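PDB 3LKE: enoyl-CoA hydratase, which probably catalyses the addition of water across the double bond of enoyl-CoA thioesters, as crotonase-family hydratases do. Local coordinates for residues A[15-21]-A[52-58]; A[103-109]-A[123-129]; A[142-146]-A[237-242]; A[71-76]-A[247-252]. One frame throughout, in Å; residues are numbered along the deposited sequence.

Interaction 1: residues A[15-21]-A[52-58]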
loop_
_atom_site.group_PDB
_atom_site.type_symbol
_atom_site.label_atom_id
_atom_site.label_comp_id
_atom_site.label_asym_id
_atom_site.label_seq_id
_atom_site.Cartn_x
_atom_site.Cartn_y
_atom_site.Cartn_z
ATOM N N LEU A 15 -5.741 19.366 22.949
ATOM C CA LEU A 15 -5.534 20.686 22.367
ATOM C C LEU A 15 -6.407 20.877 21.135
ATOM O O LEU A 15 -6.348 20.080 20.186
ATOM C CB LEU A 15 -4.062 20.882 21.984
ATOM C CG LEU A 15 -3.454 22.274 21.755
ATOM C CD1 LEU A 15 -2.755 22.390 20.399
ATOM C CD2 LEU A 15 -4.451 23.423 21.952
ATOM N N TYR A 16 -7.210 21.937 21.153
ATOM C CA TYR A 16 -8.065 22.293 20.029
ATOM C C TYR A 16 -7.458 23.453 19.263
ATOM O O TYR A 16 -7.235 24.533 19.825
ATOM C CB TYR A 16 -9.472 22.661 20.516
ATOM C CG TYR A 16 -10.229 21.482 21.095
ATOM C CD1 TYR A 16 -10.025 21.082 22.413
ATOM C CD2 TYR A 16 -11.120 20.755 20.318
ATOM C CE1 TYR A 16 -10.702 20.003 22.949
ATOM C CE2 TYR A 16 -11.811 19.676 20.846
ATOM C CZ TYR A 16 -11.596 19.310 22.170
ATOM O OH TYR A 16 -12.264 18.230 22.694
ATOM N N ILE A 17 -7.166 23.219 17.984
ATOM C CA ILE A 17 -6.596 24.239 17.110
ATOM C C ILE A 17 -7.685 24.655 16.138
ATOM O O ILE A 17 -8.171 23.835 15.354
ATOM C CB ILE A 17 -5.356 23.710 16.329
ATOM C CG1 ILE A 17 -4.246 23.303 17.305
ATOM C CG2 ILE A 17 -4.850 24.759 15.348
ATOM C CD1 ILE A 17 -2.970 22.778 16.624
ATOM N N THR A 18 -8.094 25.924 16.212
ATOM C CA THR A 18 -9.238 26.403 15.441
ATOM C C THR A 18 -8.853 27.456 14.418
ATOM O O THR A 18 -8.264 28.492 14.759
ATOM C CB THR A 18 -10.318 27.006 16.385
ATOM O OG1 THR A 18 -10.670 26.030 17.373
ATOM C CG2 THR A 18 -11.565 27.407 15.606
ATOM N N LEU A 19 -9.171 27.188 13.157
ATOM C CA LEU A 19 -8.910 28.138 12.091
ATOM C C LEU A 19 -9.998 29.202 12.109
ATOM O O LEU A 19 -11.185 28.881 12.138
ATOM C CB LEU A 19 -8.902 27.449 10.730
ATOM C CG LEU A 19 -8.004 26.214 10.592
ATOM C CD1 LEU A 19 -8.118 25.655 9.190
ATOM C CD2 LEU A 19 -6.566 26.560 10.925
ATOM N N ASP A 20 -9.576 30.461 12.063
ATOM C CA ASP A 20 -10.492 31.590 12.176
ATOM C C ASP A 20 -9.983 32.737 11.301
ATOM O O ASP A 20 -9.379 33.692 11.791
ATOM C CB ASP A 20 -10.592 32.011 13.643
ATOM C CG ASP A 20 -11.703 33.018 13.890
ATOM O OD1 ASP A 20 -12.424 33.350 12.930
ATOM O OD2 ASP A 20 -11.844 33.466 15.046
ATOM N N TYR A 21 -10.230 32.635 9.999
ATOM C CA TYR A 21 -9.690 33.574 9.019
ATOM C C TYR A 21 -10.777 33.878 8.009
ATOM O O TYR A 21 -10.643 33.561 6.841
ATOM C CB TYR A 21 -8.492 32.932 8.313
ATOM C CG TYR A 21 -7.562 33.855 7.544
ATOM C CD1 TYR A 21 -7.776 35.227 7.479
ATOM C CD2 TYR A 21 -6.449 33.336 6.877
ATOM C CE1 TYR A 21 -6.905 36.058 6.774
ATOM C CE2 TYR A 21 -5.578 34.153 6.179
ATOM C CZ TYR A 21 -5.805 35.513 6.126
ATOM O OH TYR A 21 -4.930 36.324 5.420
ATOM N N ILE A 52 -4.603 16.190 19.628
ATOM C CA ILE A 52 -4.683 17.501 19.011
ATOM C C ILE A 52 -5.802 17.447 17.984
ATOM O O ILE A 52 -5.800 16.592 17.101
ATOM C CB ILE A 52 -3.369 17.882 18.319
ATOM C CG1 ILE A 52 -2.250 18.038 19.350
ATOM C CG2 ILE A 52 -3.534 19.177 17.546
ATOM C CD1 ILE A 52 -0.900 18.255 18.750
ATOM N N ILE A 53 -6.764 18.355 18.116
ATOM C CA ILE A 53 -7.919 18.415 17.232
ATOM C C ILE A 53 -7.838 19.670 16.368
ATOM O O ILE A 53 -7.706 20.771 16.899
ATOM C CB ILE A 53 -9.233 18.500 18.058
ATOM C CG1 ILE A 53 -9.364 17.290 18.984
ATOM C CG2 ILE A 53 -10.444 18.596 17.132
ATOM C CD1 ILE A 53 -9.506 15.977 18.242
ATOM N N LEU A 54 -7.915 19.509 15.046
ATOM C CA LEU A 54 -7.890 20.659 14.133
ATOM C C LEU A 54 -9.288 20.876 13.593
ATOM O O LEU A 54 -9.949 19.920 13.177
ATOM C CB LEU A 54 -6.893 20.421 12.989
ATOM C CG LEU A 54 -5.432 20.371 13.443
ATOM C CD1 LEU A 54 -4.854 19.001 13.094
ATOM C CD2 LEU A 54 -4.622 21.471 12.806
ATOM N N GLN A 55 -9.765 22.121 13.639
ATOM C CA GLN A 55 -11.149 22.405 13.272
ATOM C C GLN A 55 -11.300 23.839 12.766
ATOM O O GLN A 55 -10.358 24.619 12.819
ATOM C CB GLN A 55 -12.066 22.189 14.485
ATOM C CG GLN A 55 -11.734 23.080 15.670
ATOM C CD GLN A 55 -12.564 22.727 16.908
ATOM O OE1 GLN A 55 -13.288 21.729 16.925
ATOM N NE2 GLN A 55 -12.458 23.548 17.942
ATOM N N SER A 56 -12.499 24.160 12.281
ATOM C CA SER A 56 -12.831 25.492 11.792
ATOM C C SER A 56 -13.971 26.032 12.638
ATOM O O SER A 56 -14.894 25.289 12.992
ATOM C CB SER A 56 -13.289 25.444 10.333
ATOM O OG SER A 56 -13.786 26.723 9.930
ATOM N N LYS A 57 -13.909 27.320 12.946
ATOM C CA LYS A 57 -14.953 27.962 13.742
ATOM C C LYS A 57 -16.105 28.438 12.866
ATOM O O LYS A 57 -17.113 28.946 13.369
ATOM C CB LYS A 57 -14.387 29.148 14.524
ATOM C CG LYS A 57 -15.409 29.788 15.448
ATOM C CD LYS A 57 -15.051 31.218 15.809
ATOM C CE LYS A 57 -13.766 31.284 16.609
ATOM N NZ LYS A 57 -13.924 32.273 17.715
ATOM N N HIS A 58 -15.962 28.285 11.555
ATOM C CA HIS A 58 -16.945 28.830 10.634
ATOM C C HIS A 58 -17.754 27.757 9.931
ATOM O O HIS A 58 -17.211 26.857 9.277
ATOM C CB HIS A 58 -16.288 29.794 9.644
ATOM C CG HIS A 58 -15.561 30.916 10.313
ATOM N ND1 HIS A 58 -16.215 31.997 10.875
ATOM C CD2 HIS A 58 -14.242 31.115 10.542
ATOM C CE1 HIS A 58 -15.328 32.813 11.412
ATOM N NE2 HIS A 58 -14.124 32.306 11.220
HETATM O O HOH W 1 -13.346 35.060 16.827
#

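Interaction 2: residues A[103-109]-A[123-129]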
loop_
_atom_site.group_PDB
_atom_site.type_symbol
_atom_site.label_atom_id
_atom_site.label_comp_id
_atom_site.label_asym_id
_atom_site.label_seq_id
_atom_site.Cartn_x
_atom_site.Cartn_y
_atom_site.Cartn_z
ATOM N N VAL A 103 -2.326 11.987 19.387
ATOM C CA VAL A 103 -3.315 11.550 18.412
ATOM C C VAL A 103 -3.849 12.800 17.724
ATOM O O VAL A 103 -4.293 13.744 18.384
ATOM C CB VAL A 103 -4.481 10.777 19.041
ATOM C CG1 VAL A 103 -5.526 10.485 17.986
ATOM C CG2 VAL A 103 -3.991 9.484 19.710
ATOM N N THR A 104 -3.817 12.802 16.397
ATOM C CA THR A 104 -4.215 13.980 15.633
ATOM C C THR A 104 -5.506 13.721 14.849
ATOM O O THR A 104 -5.638 12.713 14.152
ATOM C CB THR A 104 -3.080 14.419 14.683
ATOM O OG1 THR A 104 -2.717 13.310 13.849
ATOM C CG2 THR A 104 -1.877 14.857 15.484
ATOM N N VAL A 105 -6.476 14.625 14.989
ATOM C CA VAL A 105 -7.761 14.467 14.332
ATOM C C VAL A 105 -8.161 15.775 13.654
ATOM O O VAL A 105 -8.081 16.836 14.272
ATOM C CB VAL A 105 -8.854 14.102 15.362
ATOM C CG1 VAL A 105 -10.202 13.899 14.676
ATOM C CG2 VAL A 105 -8.444 12.866 16.146
ATOM N N ALA A 106 -8.598 15.696 12.398
ATOM C CA ALA A 106 -9.125 16.863 11.697
ATOM C C ALA A 106 -10.632 16.750 11.546
ATOM O O ALA A 106 -11.154 15.710 11.154
ATOM C CB ALA A 106 -8.451 17.018 10.328
ATOM N N LEU A 107 -11.344 17.818 11.895
ATOM C CA LEU A 107 -12.796 17.811 11.773
ATOM C C LEU A 107 -13.170 18.684 10.588
ATOM O O LEU A 107 -13.022 19.908 10.660
ATOM C CB LEU A 107 -13.444 18.348 13.059
ATOM C CG LEU A 107 -12.966 17.665 14.341
ATOM C CD1 LEU A 107 -13.644 18.269 15.576
ATOM C CD2 LEU A 107 -13.260 16.177 14.249
ATOM N N ILE A 108 -13.623 18.055 9.506
ATOM C CA ILE A 108 -13.940 18.775 8.280
ATOM C C ILE A 108 -15.427 19.085 8.249
ATOM O O ILE A 108 -16.231 18.223 7.909
ATOM C CB ILE A 108 -13.598 17.959 7.017
ATOM C CG1 ILE A 108 -12.205 17.317 7.127
ATOM C CG2 ILE A 108 -13.711 18.835 5.778
ATOM C CD1 ILE A 108 -11.071 18.329 7.314
ATOM N N ASN A 109 -15.775 20.319 8.596
ATOM C CA ASN A 109 -17.181 20.689 8.765
ATOM C C ASN A 109 -17.850 21.153 7.476
ATOM O O ASN A 109 -18.987 20.799 7.203
ATOM C CB ASN A 109 -17.336 21.746 9.854
ATOM C CG ASN A 109 -16.593 23.031 9.529
ATOM O OD1 ASN A 109 -15.429 23.002 9.153
ATOM N ND2 ASN A 109 -17.263 24.160 9.681
ATOM N N CYS A 123 -3.065 13.856 9.364
ATOM C CA CYS A 123 -3.661 13.516 10.660
ATOM C C CYS A 123 -3.938 12.022 10.761
ATOM O O CYS A 123 -4.067 11.325 9.747
ATOM C CB CYS A 123 -4.978 14.263 10.884
ATOM S SG CYS A 123 -4.800 16.037 11.097
ATOM N N ASP A 124 -4.033 11.544 11.997
ATOM C CA ASP A 124 -4.336 10.139 12.267
ATOM C C ASP A 124 -5.750 9.758 11.858
ATOM O O ASP A 124 -6.008 8.631 11.487
ATOM C CB ASP A 124 -4.174 9.833 13.744
ATOM C CG ASP A 124 -2.745 9.940 14.210
ATOM O OD1 ASP A 124 -1.813 9.637 13.420
ATOM O OD2 ASP A 124 -2.552 10.307 15.382
ATOM N N ARG A 125 -6.676 10.710 11.952
ATOM C CA ARG A 125 -8.046 10.435 11.563
ATOM C C ARG A 125 -8.662 11.734 11.067
ATOM O O ARG A 125 -8.368 12.798 11.588
ATOM C CB ARG A 125 -8.849 9.860 12.748
ATOM C CG ARG A 125 -10.217 9.308 12.372
ATOM C CD ARG A 125 -10.826 8.477 13.520
ATOM N NE ARG A 125 -11.988 7.698 13.094
ATOM C CZ ARG A 125 -11.933 6.530 12.476
ATOM N NH1 ARG A 125 -10.751 6.004 12.147
ATOM N NH2 ARG A 125 -13.058 5.896 12.148
ATOM N N ARG A 126 -9.451 11.629 10.010
ATOM C CA ARG A 126 -10.171 12.757 9.460
ATOM C C ARG A 126 -11.644 12.416 9.507
ATOM O O ARG A 126 -12.061 11.397 8.964
ATOM C CB ARG A 126 -9.742 12.993 8.010
ATOM C CG ARG A 126 -8.356 13.606 7.834
ATOM C CD ARG A 126 -7.237 12.569 7.846
ATOM N NE ARG A 126 -7.311 11.680 6.689
ATOM C CZ ARG A 126 -6.515 10.629 6.488
ATOM N NH1 ARG A 126 -5.562 10.328 7.356
ATOM N NH2 ARG A 126 -6.668 9.884 5.408
ATOM N N ILE A 127 -12.439 13.265 10.155
ATOM C CA ILE A 127 -13.878 13.040 10.269
ATOM C C ILE A 127 -14.584 14.229 9.637
ATOM O O ILE A 127 -14.245 15.378 9.940
ATOM C CB ILE A 127 -14.309 12.970 11.750
ATOM C CG1 ILE A 127 -13.586 11.816 12.464
ATOM C CG2 ILE A 127 -15.831 12.788 11.857
ATOM C CD1 ILE A 127 -13.745 11.849 13.996
ATOM N N ALA A 128 -15.547 13.967 8.759
ATOM C CA ALA A 128 -16.236 15.054 8.061
ATOM C C ALA A 128 -17.730 15.092 8.381
ATOM O O ALA A 128 -18.352 14.056 8.637
ATOM C CB ALA A 128 -16.047 14.904 6.551
ATOM N N LEU A 129 -18.313 16.286 8.338
ATOM C CA LEU A 129 -19.767 16.387 8.298
ATOM C C LEU A 129 -20.238 15.924 6.914
ATOM O O LEU A 129 -19.517 16.076 5.929
ATOM C CB LEU A 129 -20.223 17.826 8.577
ATOM C CG LEU A 129 -20.044 18.316 10.020
ATOM C CD1 LEU A 129 -20.581 19.738 10.188
ATOM C CD2 LEU A 129 -20.742 17.366 10.986
#

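Interaction 3: residues A[142-146]-A[237-242]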
loop_
_atom_site.group_PDB
_atom_site.type_symbol
_atom_site.label_atom_id
_atom_site.label_comp_id
_atom_site.label_asym_id
_atom_site.label_seq_id
_atom_site.Cartn_x
_atom_site.Cartn_y
_atom_site.Cartn_z
ATOM N N GLY A 142 -2.880 23.821 -13.942
ATOM C CA GLY A 142 -1.590 23.664 -14.585
ATOM C C GLY A 142 -0.443 23.632 -13.588
ATOM O O GLY A 142 0.696 23.957 -13.926
ATOM N N ILE A 143 -0.733 23.231 -12.352
ATOM C CA ILE A 143 0.327 23.072 -11.365
ATOM C C ILE A 143 0.449 21.640 -10.850
ATOM O O ILE A 143 -0.413 20.798 -11.109
ATOM C CB ILE A 143 0.153 24.024 -10.192
ATOM C CG1 ILE A 143 -1.162 23.735 -9.473
ATOM C CG2 ILE A 143 0.203 25.474 -10.686
ATOM C CD1 ILE A 143 -1.245 24.400 -8.115
ATOM N N SER A 144 1.542 21.369 -10.137
ATOM C CA SER A 144 1.771 20.050 -9.542
ATOM C C SER A 144 1.231 20.036 -8.116
ATOM O O SER A 144 1.012 21.089 -7.522
ATOM C CB SER A 144 3.258 19.718 -9.541
ATOM O OG SER A 144 4.022 20.852 -9.145
ATOM N N PRO A 145 1.005 18.839 -7.560
ATOM C CA PRO A 145 0.444 18.794 -6.205
ATOM C C PRO A 145 1.487 19.216 -5.191
ATOM O O PRO A 145 2.664 18.878 -5.336
ATOM C CB PRO A 145 0.113 17.313 -6.002
ATOM C CG PRO A 145 0.217 16.683 -7.369
ATOM C CD PRO A 145 1.187 17.499 -8.139
ATOM N N ASP A 146 1.054 19.950 -4.174
ATOM C CA ASP A 146 1.955 20.395 -3.132
ATOM C C ASP A 146 1.359 20.162 -1.744
ATOM O O ASP A 146 0.332 19.478 -1.607
ATOM C CB ASP A 146 2.288 21.874 -3.333
ATOM C CG ASP A 146 1.080 22.768 -3.114
ATOM O OD1 ASP A 146 -0.050 22.234 -3.008
ATOM O OD2 ASP A 146 1.259 24.000 -3.046
ATOM N N GLU A 237 9.443 21.629 -7.780
ATOM C CA GLU A 237 8.623 21.457 -8.978
ATOM C C GLU A 237 7.616 22.587 -9.127
ATOM O O GLU A 237 7.363 23.061 -10.229
ATOM C CB GLU A 237 7.879 20.111 -8.981
ATOM C CG GLU A 237 8.777 18.873 -8.990
ATOM C CD GLU A 237 9.629 18.738 -10.252
ATOM O OE1 GLU A 237 9.250 19.272 -11.320
ATOM O OE2 GLU A 237 10.679 18.067 -10.169
ATOM N N LEU A 238 7.018 23.008 -8.018
ATOM C CA LEU A 238 6.006 24.057 -8.084
ATOM C C LEU A 238 6.650 25.399 -8.430
ATOM O O LEU A 238 6.095 26.177 -9.195
ATOM C CB LEU A 238 5.244 24.168 -6.759
ATOM C CG LEU A 238 3.958 24.992 -6.849
ATOM C CD1 LEU A 238 2.983 24.354 -7.827
ATOM C CD2 LEU A 238 3.309 25.166 -5.479
ATOM N N VAL A 239 7.825 25.651 -7.872
ATOM C CA VAL A 239 8.517 26.918 -8.113
ATOM C C VAL A 239 8.897 27.023 -9.580
ATOM O O VAL A 239 8.801 28.095 -10.190
ATOM C CB VAL A 239 9.781 27.052 -7.244
ATOM C CG1 VAL A 239 10.688 28.182 -7.780
ATOM C CG2 VAL A 239 9.404 27.307 -5.793
ATOM N N ALA A 240 9.325 25.898 -10.143
ATOM C CA ALA A 240 9.709 25.840 -11.546
ATOM C C ALA A 240 8.498 26.093 -12.440
ATOM O O ALA A 240 8.603 26.744 -13.467
ATOM C CB ALA A 240 10.357 24.489 -11.868
ATOM N N LEU A 241 7.335 25.577 -12.052
ATOM C CA LEU A 241 6.144 25.772 -12.868
ATOM C C LEU A 241 5.623 27.218 -12.782
ATOM O O LEU A 241 5.064 27.746 -13.744
ATOM C CB LEU A 241 5.049 24.780 -12.463
ATOM C CG LEU A 241 5.216 23.353 -12.974
ATOM C CD1 LEU A 241 4.326 22.390 -12.178
ATOM C CD2 LEU A 241 4.898 23.277 -14.470
ATOM N N PHE A 242 5.801 27.848 -11.628
ATOM C CA PHE A 242 5.300 29.215 -11.437
ATOM C C PHE A 242 6.137 30.251 -12.198
ATOM O O PHE A 242 5.792 31.433 -12.237
ATOM C CB PHE A 242 5.212 29.563 -9.953
ATOM C CG PHE A 242 3.856 29.324 -9.368
ATOM C CD1 PHE A 242 3.375 28.035 -9.212
ATOM C CD2 PHE A 242 3.054 30.389 -8.976
ATOM C CE1 PHE A 242 2.128 27.805 -8.684
ATOM C CE2 PHE A 242 1.793 30.167 -8.444
ATOM C CZ PHE A 242 1.329 28.876 -8.296
#

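Interaction 4: residues A[71-76]-A[247-252]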
loop_
_atom_site.group_PDB
_atom_site.type_symbol
_atom_site.label_atom_id
_atom_site.label_comp_id
_atom_site.label_asym_id
_atom_site.label_seq_id
_atom_site.Cartn_x
_atom_site.Cartn_y
_atom_site.Cartn_z
ATOM N N LEU A 71 -2.244 32.901 -5.271
ATOM C CA LEU A 71 -1.406 32.154 -6.205
ATOM C C LEU A 71 -1.075 33.012 -7.425
ATOM O O LEU A 71 0.051 32.991 -7.919
ATOM C CB LEU A 71 -2.084 30.854 -6.643
ATOM C CG LEU A 71 -2.365 29.856 -5.516
ATOM C CD1 LEU A 71 -3.343 28.796 -5.988
ATOM C CD2 LEU A 71 -1.083 29.233 -4.987
ATOM N N LEU A 72 -2.054 33.775 -7.900
ATOM C CA LEU A 72 -1.834 34.682 -9.022
ATOM C C LEU A 72 -0.744 35.702 -8.705
ATOM O O LEU A 72 0.064 36.047 -9.568
ATOM C CB LEU A 72 -3.129 35.391 -9.404
ATOM C CG LEU A 72 -3.037 36.376 -10.568
ATOM C CD1 LEU A 72 -2.293 35.766 -11.758
ATOM C CD2 LEU A 72 -4.429 36.837 -10.974
ATOM N N ILE A 73 -0.718 36.175 -7.466
ATOM C CA ILE A 73 0.333 37.084 -7.024
ATOM C C ILE A 73 1.710 36.424 -7.125
ATOM O O ILE A 73 2.651 37.006 -7.666
ATOM C CB ILE A 73 0.072 37.591 -5.593
ATOM C CG1 ILE A 73 -1.090 38.590 -5.602
ATOM C CG2 ILE A 73 1.328 38.230 -5.007
ATOM C CD1 ILE A 73 -1.686 38.858 -4.241
ATOM N N CYS A 74 1.821 35.200 -6.620
ATOM C CA CYS A 74 3.070 34.448 -6.717
ATOM C C CYS A 74 3.513 34.198 -8.156
ATOM O O CYS A 74 4.708 34.173 -8.442
ATOM C CB CYS A 74 2.960 33.118 -5.972
ATOM S SG CYS A 74 2.915 33.282 -4.182
ATOM N N ALA A 75 2.561 33.994 -9.062
ATOM C CA ALA A 75 2.909 33.793 -10.463
ATOM C C ALA A 75 3.398 35.098 -11.079
ATOM O O ALA A 75 4.175 35.090 -12.030
ATOM C CB ALA A 75 1.721 33.258 -11.245
ATOM N N SER A 76 2.937 36.216 -10.523
ATOM C CA SER A 76 3.268 37.544 -11.043
ATOM C C SER A 76 4.545 38.106 -10.425
ATOM O O SER A 76 5.092 39.091 -10.916
ATOM C CB SER A 76 2.112 38.520 -10.785
ATOM O OG SER A 76 0.885 38.013 -11.282
ATOM N N ILE A 247 1.106 29.215 -16.333
ATOM C CA ILE A 247 0.529 29.164 -14.993
ATOM C C ILE A 247 -0.100 30.517 -14.654
ATOM O O ILE A 247 -1.229 30.586 -14.162
ATOM C CB ILE A 247 1.587 28.766 -13.935
ATOM C CG1 ILE A 247 1.810 27.241 -13.910
ATOM C CG2 ILE A 247 1.153 29.206 -12.549
ATOM C CD1 ILE A 247 2.232 26.615 -15.228
ATOM N N LYS A 248 0.624 31.597 -14.936
ATOM C CA LYS A 248 0.063 32.938 -14.740
ATOM C C LYS A 248 -1.213 33.077 -15.565
ATOM O O LYS A 248 -2.245 33.522 -15.062
ATOM C CB LYS A 248 1.081 34.008 -15.151
ATOM C CG LYS A 248 0.606 35.446 -14.999
ATOM C CD LYS A 248 1.711 36.407 -15.430
ATOM C CE LYS A 248 1.294 37.863 -15.296
ATOM N NZ LYS A 248 1.080 38.253 -13.875
ATOM N N LYS A 249 -1.139 32.682 -16.831
ATOM C CA LYS A 249 -2.284 32.764 -17.730
ATOM C C LYS A 249 -3.469 31.985 -17.173
ATOM O O LYS A 249 -4.604 32.466 -17.193
ATOM C CB LYS A 249 -1.915 32.245 -19.123
ATOM C CG LYS A 249 -3.043 32.318 -20.135
ATOM C CD LYS A 249 -2.711 31.520 -21.384
ATOM C CE LYS A 249 -3.676 31.847 -22.513
ATOM N NZ LYS A 249 -5.092 31.819 -22.058
ATOM N N ARG A 250 -3.205 30.782 -16.669
ATOM C CA ARG A 250 -4.277 29.931 -16.171
ATOM C C ARG A 250 -4.902 30.507 -14.906
ATOM O O ARG A 250 -6.123 30.590 -14.792
ATOM C CB ARG A 250 -3.779 28.500 -15.933
ATOM C CG ARG A 250 -3.723 27.677 -17.206
ATOM C CD ARG A 250 -3.114 26.286 -16.998
ATOM N NE ARG A 250 -2.991 25.593 -18.279
ATOM C CZ ARG A 250 -3.606 24.456 -18.597
ATOM N NH1 ARG A 250 -4.381 23.831 -17.725
ATOM N NH2 ARG A 250 -3.430 23.937 -19.801
ATOM N N LEU A 251 -4.058 30.905 -13.962
ATOM C CA LEU A 251 -4.540 31.506 -12.727
ATOM C C LEU A 251 -5.325 32.778 -13.028
ATOM O O LEU A 251 -6.327 33.068 -12.370
ATOM C CB LEU A 251 -3.373 31.820 -11.789
ATOM C CG LEU A 251 -2.651 30.619 -11.183
ATOM C CD1 LEU A 251 -1.480 31.076 -10.338
ATOM C CD2 LEU A 251 -3.619 29.760 -10.360
ATOM N N GLU A 252 -4.867 33.529 -14.026
ATOM C CA GLU A 252 -5.513 34.784 -14.404
ATOM C C GLU A 252 -6.933 34.549 -14.889
ATOM O O GLU A 252 -7.822 35.363 -14.644
ATOM C CB GLU A 252 -4.702 35.515 -15.483
ATOM C CG GLU A 252 -3.687 36.495 -14.939
ATOM C CD GLU A 252 -2.713 36.978 -15.999
ATOM O OE1 GLU A 252 -2.657 36.356 -17.086
ATOM O OE2 GLU A 252 -1.999 37.972 -15.744
#

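Interaction 1: residues A[15-21]-A[52-58]
Residues 15-19 and 52-56 are neighbouring parallel strands inside the six-stranded sheet, paired in register from Leu15 beside Ile52 to Leu19 beside Ser56, with axes 4.6 Å apart. Backbone hydrogen bonds pass to and fro between them, and the run closes with Lys57 N to Leu19 O. On the face turned to helix 30-45, Ile17 reaches across with CD1 to Ile52 CG2 at 3.8 Å. On the other face the Tyr16 ring lies alongside Ile53, CD2 being 3.7 Å from CB. Gln55 takes the crowded first torsion (chi1 60°), which swings its amide back over the neighbouring strand; from there NE2 donates within the amide plane to Thr18 OG1 (3.1 Å, 169°). Beyond the strands the contact turns ionic. His58 NE2 donates to Asp20 OD1 at 2.6 Å, arriving on the anti side and out of the carboxylate plane. OD2, also bonded to His7, forms a long salt bridge with Lys57 NZ at 3.6 Å, which a water linking the same two atoms reinforces. The two carboxylate oxygens thus serve different partners, which fixes the group's rotation. With helix 30-45 as the connection, the pair is a classic beta-alpha-beta crossover of the crotonase fold.

Interaction 2: residues A[103-109]-A[123-129]
Asp124 lays its carboxylate against the start of strand 103-108, where OD2 accepts from Thr104 N at 3.0 Å, the donor standing above the carboxylate plane. Thr104 answers with its own side chain: chi1 of 55° sets OG1 between the backbone N and the carbonyl carbon, facing the other segment, and there it accepts from Asp124 N (2.9 Å, 150°). The two residues therefore clasp each other, each side chain taking the other's backbone N-H. From here the chains run parallel, Val105 beside Arg125 through Ile108 beside Ala128, and backbone bonds such as Ile127 N to Ala106 O (2.9 Å) sew them together. Ile127 packs on the Val105 and Leu107 side of the sheet, its CB 4.2 Å from Leu107 CD2. On the opposite face Cys123 SG sits 3.9 Å from Ala106 CB, and the branched CB of Ile108 lies equally near the methyl of Ala128. Arg126 folds back so that NH1, with Cys123 O near the guanidinium plane, donates to that carbonyl at 3.0 Å. NH1 also forms a salt bridge with Glu160 of the second subunit, while Asp124 OD1 bonds Tyr159 of that subunit and OD2 pairs with Lys216. Arg125 is matched by Glu185. Charged groups buried at this strand pair are thus met by opposite charges or polar partners, which probably offsets the cost of burying them and ties the sheet to the subunit interface.

Interaction 3: residues A[142-146]-A[237-242]
Ile143 and Leu238 form the tight part of this contact, between the loop after helix 138-141 and the end of helix 223-241. With CG anti to the backbone N (chi1 -166°), Leu238 leans over to the loop and divides its methyls: CD1 rests 3.7 Å from Ile143 CB, and CD2 lies 3.4 Å from Asp146 OD2. Ile143 CG2 comes obliquely to the Phe242 ring, 3.6 Å from CE1. Leu241 CD1 fills the next place, 3.4 Å from Ser144 OG. Cutting Leu238 back to an alanine is likely to open a gap between Ile143 and Asp146 and to seat the loop less firmly on the helix. No hydrogen bond crosses between the segments, and Gly142 O and Ser144 N are buried without a partner. Toward Glu237 the packing is looser: CB is 3.9 Å from Ser144 OG, and the rest of this partly exposed side chain turns away to a salt bridge with Lys217 of the third subunit. That subunit also packs on Ser144 and Leu241. The loop begins at Gly142, whose positive phi (77°) makes it the C-prime residue of a Schellman motif ending helix 138-141, and the next residue, Ile143, packs against helix 223-241.

Interaction 4: residues A[71-76]-A[247-252]
Apolar packing between two nearly antiparallel helices makes up most of this contact; the axes of 71-76 and 247-252 pass 9.1 Å apart with 153° between their directions. Leu251 points toward the other helix, and its CD1 settles on the Leu71 backbone, 3.4 Å from O, and near Leu71 CB. Ala75, with only a methyl to place between the helices, probably helps them approach: its CB faces Lys248 CA at 3.9 Å and Leu251 CD1 at 4.0 Å. Leu72, whose chi1 of 180° turns CG away from its own amide nitrogen, reaches over the flank of the opposite helix. There CD1 meets Glu252 CG at 3.5 Å, the two side chains crossing at about a right angle, so the glutamate takes part through its aliphatic portion.

The polar contacts gather around Ser76 and Lys248. Ser76 OG donates to Leu72 O one turn back within its own helix (2.7 Å), which holds the hydroxyl in place. Lys248 stretches out fully and bends only at its last torsion, which brings NZ to 2.6 Å from Ser76 OG; a long salt bridge joins the same NZ to Glu252 OE2 at 3.6 Å. With an alanine at Ser76, Leu72 O would probably lose its side-chain donor and the ammonium group of Lys248 its close oxygen neighbour.

Phe242 and Met141 pack against Leu251 from the same chain, extending the apolar core beyond the two helices. The arrangement is an antiparallel helix pair in which the C-terminal helix 245-253 closes over helix 68-76 of the crotonase-like fold.

Interactions 1 and 2 belong to one sheet: strands 51-56 and 103-108 are neighbours, the centres of the two interactions lie about 11 Å apart, and Ile52 N approaches Val103 O at 2.8 Å while Asn109 ND2 reaches His58 O at 2.7 Å. Interactions 3 and 4 form a second cluster, also about 11 Å between centres, where Phe242 CE2 comes to 3.4 Å from Leu71 O; both meet the third subunit. The clusters do not touch: the centres of interactions 2 and 4 are about 31 Å apart. Interaction 2 instead faces the second subunit, and a glycerol, probably from the crystallisation liquor, lies about 5 Å from the Arg126 side chain.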